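Local coordinates for protein Maltose/maltodextrin transport permease homologue (Bdellovibrio bacteriovorus HD100, PDB 6FFL) that binds maltodextrins such as maltotriose through its solute-binding domain, which is fused to the membrane subunit of a probable maltose/maltodextrin ABC transporter, at residues 9-14 / 61-66. Numbering follows the deposited sequence.
With GLC (alpha-D-glucopyranose), chain B; GLC (alpha-D-glucopyranose), chain C; SO4 (sulfate ion), chain H.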
ATOM      1  N   HIS A   9       8.228   2.390  11.718  1.00 12.67           N
ATOM      2  CA  HIS A   9       7.016   2.222  10.922  1.00 14.39           C
ATOM      3  C   HIS A   9       7.089   3.103   9.685  1.00 13.87           C
ATOM      4  O   HIS A   9       7.949   3.984   9.572  1.00 13.30           O
ATOM      5  CB  HIS A   9       5.784   2.583  11.740  1.00 13.09           C
ATOM      6  CG  HIS A   9       5.772   4.019  12.154  1.00 15.62           C
ATOM      7  ND1 HIS A   9       5.333   5.023  11.318  1.00 16.12           N
ATOM      8  CD2 HIS A   9       6.215   4.627  13.278  1.00 16.13           C
ATOM      9  CE1 HIS A   9       5.471   6.188  11.927  1.00 16.10           C
ATOM     10  NE2 HIS A   9       6.000   5.976  13.120  1.00 15.55           N
ATOM     11  N   GLN A  10       6.147   2.891   8.760  1.00 12.87           N
ATOM     12  CA  GLN A  10       6.068   3.684   7.539  1.00 14.71           C
ATOM     13  C   GLN A  10       4.718   4.405   7.428  1.00 14.21           C
ATOM     14  O   GLN A  10       4.177   4.591   6.330  1.00 13.25           O
ATOM     15  CB  GLN A  10       6.350   2.820   6.300  1.00 12.32           C
ATOM     16  CG  GLN A  10       5.669   1.435   6.249  1.00 10.92           C
ATOM     17  CD  GLN A  10       4.165   1.554   6.092  1.00 11.73           C
ATOM     18  OE1 GLN A  10       3.431   1.640   7.088  1.00 13.46           O
ATOM     19  NE2 GLN A  10       3.697   1.586   4.841  1.00 13.45           N
ATOM     20  N   MET A  11       4.179   4.858   8.565  1.00 15.27           N
ATOM     21  CA  MET A  11       2.852   5.477   8.603  1.00 16.57           C
ATOM     22  C   MET A  11       2.866   6.915   8.099  1.00 16.17           C
ATOM     23  O   MET A  11       3.628   7.753   8.593  1.00 18.24           O
ATOM     24  CB  MET A  11       2.289   5.465  10.027  1.00 12.87           C
ATOM     25  CG  MET A  11       1.994   4.085  10.562  1.00 13.87           C
ATOM     26  SD  MET A  11       1.069   4.218  12.108  1.00 18.09           S
ATOM     27  CE  MET A  11       1.198   2.529  12.695  1.00 16.97           C
ATOM     28  N   ILE A  12       1.944   7.206   7.172  1.00 15.35           N
ATOM     29  CA  ILE A  12       1.723   8.546   6.665  1.00 18.76           C
ATOM     30  C   ILE A  12       1.265   9.486   7.787  1.00 16.04           C
ATOM     31  O   ILE A  12       0.774   9.057   8.840  1.00 19.67           O
ATOM     32  CB  ILE A  12       0.671   8.459   5.546  1.00 21.02           C
ATOM     33  CG1 ILE A  12       0.659   9.707   4.667  1.00 27.01           C
ATOM     34  CG2 ILE A  12      -0.718   8.210   6.143  1.00 20.84           C
ATOM     35  CD1 ILE A  12      -0.418   9.644   3.590  1.00 31.93           C
ATOM     36  N   TYR A  13       1.406  10.790   7.534  1.00 14.62           N
ATOM     37  CA  TYR A  13       1.106  11.834   8.511  1.00 16.58           C
ATOM     38  C   TYR A  13      -0.134  11.552   9.358  1.00 16.48           C
ATOM     39  O   TYR A  13      -0.050  11.458  10.587  1.00 18.62           O
ATOM     40  CB  TYR A  13       0.935  13.169   7.792  1.00 18.68           C
ATOM     41  CG  TYR A  13       0.642  14.306   8.745  1.00 20.42           C
ATOM     42  CD1 TYR A  13       1.662  14.914   9.468  1.00 22.02           C
ATOM     43  CD2 TYR A  13      -0.663  14.757   8.942  1.00 32.40           C
ATOM     44  CE1 TYR A  13       1.388  15.964  10.344  1.00 25.91           C
ATOM     45  CE2 TYR A  13      -0.941  15.788   9.815  1.00 41.18           C
ATOM     46  CZ  TYR A  13       0.083  16.386  10.513  1.00 37.90           C
ATOM     47  OH  TYR A  13      -0.204  17.414  11.382  1.00 39.91           O
ATOM     48  N   GLY A  14      -1.297  11.432   8.713  1.00 18.13           N
ATOM     49  CA  GLY A  14      -2.538  11.263   9.460  1.00 19.43           C
ATOM     50  C   GLY A  14      -2.537  10.024  10.338  1.00 17.84           C
ATOM     51  O   GLY A  14      -3.077  10.036  11.448  1.00 18.47           O
ATOM     52  N   LEU A  61       9.817  -3.510  17.585  0.56 14.58           N
ATOM     53  CA  LEU A  61       8.651  -3.642  16.724  0.56 14.52           C
ATOM     54  C   LEU A  61       8.911  -2.946  15.398  0.56 17.65           C
ATOM     55  O   LEU A  61       9.478  -1.851  15.367  0.56 14.83           O
ATOM     56  CB  LEU A  61       7.399  -3.037  17.383  0.56 17.54           C
ATOM     57  CG  LEU A  61       6.675  -3.945  18.383  0.56 20.55           C
ATOM     58  CD1 LEU A  61       5.754  -3.127  19.269  0.56 22.99           C
ATOM     59  CD2 LEU A  61       5.890  -5.019  17.641  0.56 18.47           C
ATOM     60  N   VAL A  62       8.486  -3.579  14.306  1.00 13.28           N
ATOM     61  CA  VAL A  62       8.541  -2.981  12.974  1.00 13.31           C
ATOM     62  C   VAL A  62       7.165  -3.124  12.335  1.00 15.23           C
ATOM     63  O   VAL A  62       6.505  -4.154  12.495  1.00 14.21           O
ATOM     64  CB  VAL A  62       9.656  -3.611  12.102  1.00 16.11           C
ATOM     65  CG1 VAL A  62       9.451  -5.121  11.914  1.00 15.51           C
ATOM     66  CG2 VAL A  62       9.753  -2.894  10.757  1.00 14.39           C
ATOM     67  N   TYR A  63       6.709  -2.071  11.649  1.00 14.30           N
ATOM     68  CA  TYR A  63       5.348  -2.012  11.112  1.00 12.43           C
ATOM     69  C   TYR A  63       5.408  -1.647   9.640  1.00 11.71           C
ATOM     70  O   TYR A  63       5.958  -0.602   9.293  1.00 14.00           O
ATOM     71  CB  TYR A  63       4.510  -0.974  11.859  1.00 11.36           C
ATOM     72  CG  TYR A  63       3.098  -0.774  11.330  1.00 10.54           C
ATOM     73  CD1 TYR A  63       2.833   0.119  10.281  1.00 14.66           C
ATOM     74  CD2 TYR A  63       2.027  -1.457  11.902  1.00 12.58           C
ATOM     75  CE1 TYR A  63       1.531   0.307   9.807  1.00 15.23           C
ATOM     76  CE2 TYR A  63       0.726  -1.267  11.452  1.00 10.76           C
ATOM     77  CZ  TYR A  63       0.483  -0.386  10.409  1.00 13.50           C
ATOM     78  OH  TYR A  63      -0.813  -0.210   9.962  1.00 13.92           O
ATOM     79  N   GLY A  64       4.805  -2.472   8.789  1.00 10.24           N
ATOM     80  CA  GLY A  64       4.742  -2.159   7.370  1.00 11.96           C
ATOM     81  C   GLY A  64       3.925  -3.169   6.591  1.00  9.91           C
ATOM     82  O   GLY A  64       3.314  -4.083   7.162  1.00 12.28           O
ATOM     83  N   PRO A  65       3.957  -3.058   5.261  1.00 11.13           N
ATOM     84  CA  PRO A  65       3.061  -3.872   4.424  1.00 11.55           C
ATOM     85  C   PRO A  65       3.348  -5.358   4.558  1.00 14.85           C
ATOM     86  O   PRO A  65       4.472  -5.775   4.840  1.00 13.45           O
ATOM     87  CB  PRO A  65       3.357  -3.394   2.996  1.00 12.99           C
ATOM     88  CG  PRO A  65       4.149  -2.125   3.141  1.00 21.97           C
ATOM     89  CD  PRO A  65       4.821  -2.158   4.472  1.00 12.08           C
ATOM     90  N   SER A  66       2.313  -6.161   4.317  1.00 12.25           N
ATOM     91  CA  SER A  66       2.423  -7.582   4.610  1.00 14.23           C
ATOM     92  C   SER A  66       3.446  -8.311   3.748  1.00 14.16           C
ATOM     93  O   SER A  66       3.932  -9.360   4.180  1.00 12.72           O
ATOM     94  CB  SER A  66       1.063  -8.254   4.484  1.00 23.63           C
ATOM     95  OG  SER A  66       0.475  -7.948   3.256  1.00 21.73           O
TER
HETATM   96  C1  GLC B   1       2.457   6.369   3.180  1.00 22.37           C
HETATM   97  C2  GLC B   1       1.657   5.173   3.708  1.00 16.36           C
HETATM   98  C3  GLC B   1       2.114   3.873   3.061  1.00 19.78           C
HETATM   99  C4  GLC B   1       2.154   3.997   1.537  1.00 20.13           C
HETATM  100  C5  GLC B   1       2.969   5.230   1.124  1.00 19.02           C
HETATM  101  C6  GLC B   1       2.911   5.455  -0.387  1.00 28.57           C
HETATM  102  O1  GLC B   1       3.807   6.275   3.640  1.00 26.13           O
HETATM  103  O2  GLC B   1       1.842   5.034   5.119  1.00 17.97           O
HETATM  104  O3  GLC B   1       1.234   2.810   3.486  1.00 16.06           O
HETATM  105  O4  GLC B   1       2.736   2.786   1.015  1.00 15.10           O
HETATM  106  O5  GLC B   1       2.445   6.411   1.741  1.00 23.82           O
HETATM  107  O6  GLC B   1       3.801   6.514  -0.766  1.00 27.69           O
HETATM  108  C1  GLC C   2       1.860   2.197   0.075  1.00 10.30           C
HETATM  109  C2  GLC C   2       1.544   0.752   0.440  1.00  8.49           C
HETATM  110  C3  GLC C   2       2.733  -0.176   0.252  1.00  9.27           C
HETATM  111  C4  GLC C   2       3.267   0.019  -1.163  1.00 10.87           C
HETATM  112  C5  GLC C   2       3.626   1.488  -1.368  1.00 13.95           C
HETATM  113  C6  GLC C   2       4.174   1.732  -2.779  1.00 13.54           C
HETATM  114  O2  GLC C   2       1.094   0.732   1.808  1.00 13.85           O
HETATM  115  O3  GLC C   2       2.289  -1.533   0.429  1.00 13.75           O
HETATM  116  O4  GLC C   2       4.441  -0.759  -1.339  1.00 13.25           O
HETATM  117  O5  GLC C   2       2.438   2.259  -1.223  1.00 12.81           O
HETATM  118  O6  GLC C   2       4.834   3.015  -2.836  1.00 13.42           O
HETATM  119  S   SO4 H 406       4.324  12.241   5.251  0.79 30.70           S
HETATM  120  O1  SO4 H 406       4.685  12.644   3.897  0.79 23.27           O
HETATM  121  O2  SO4 H 406       5.375  11.364   5.777  0.79 29.13           O
HETATM  122  O3  SO4 H 406       3.054  11.523   5.240  0.79 25.13           O
HETATM  123  O4  SO4 H 406       4.178  13.418   6.099  0.79 28.53           O
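In the maltotriose pocket of this periplasmic-binding-protein fold, the turn that follows strand 4-9 meets the neighbouring parallel strand 61-65 through Gln10, Met11 and Tyr63. Met11 sets its methyl squarely on one face of the Tyr63 ring, CE lying 3.6 Å from the ring centroid and 11° off the normal, a CH-pi contact; its SD sits obliquely, farther off. The chain, extended beyond CG, carries CE over the ring. Gln10 comes in at the ring edge, OE1 3.6 Å from Tyr63 CE1, the amide plane tilted 44° from the ring. A bend at chi2 (68°) turns that amide toward the sugar, where Gln10 NE2 makes a weak hydrogen bond of 3.1 Å to O3 of glucose B; NE2 also bonds Thr42. Farther along, Pro65 CG touches O3 of glucose C at 3.3 Å. The turn is braced from within: Met11 N donates to His9 ND1 (3.0 Å) in the imidazole plane. Gln10 O accepts from O2 of glucose B at 2.7 Å and, less closely, from O1. Tyr63 OH bonds Asp110. The ring lies behind Gln10 and Met11 as a second-shell group, one face taken by the Met11 methyl and its C-H edge, probably weakly positive, turned to the amide oxygen.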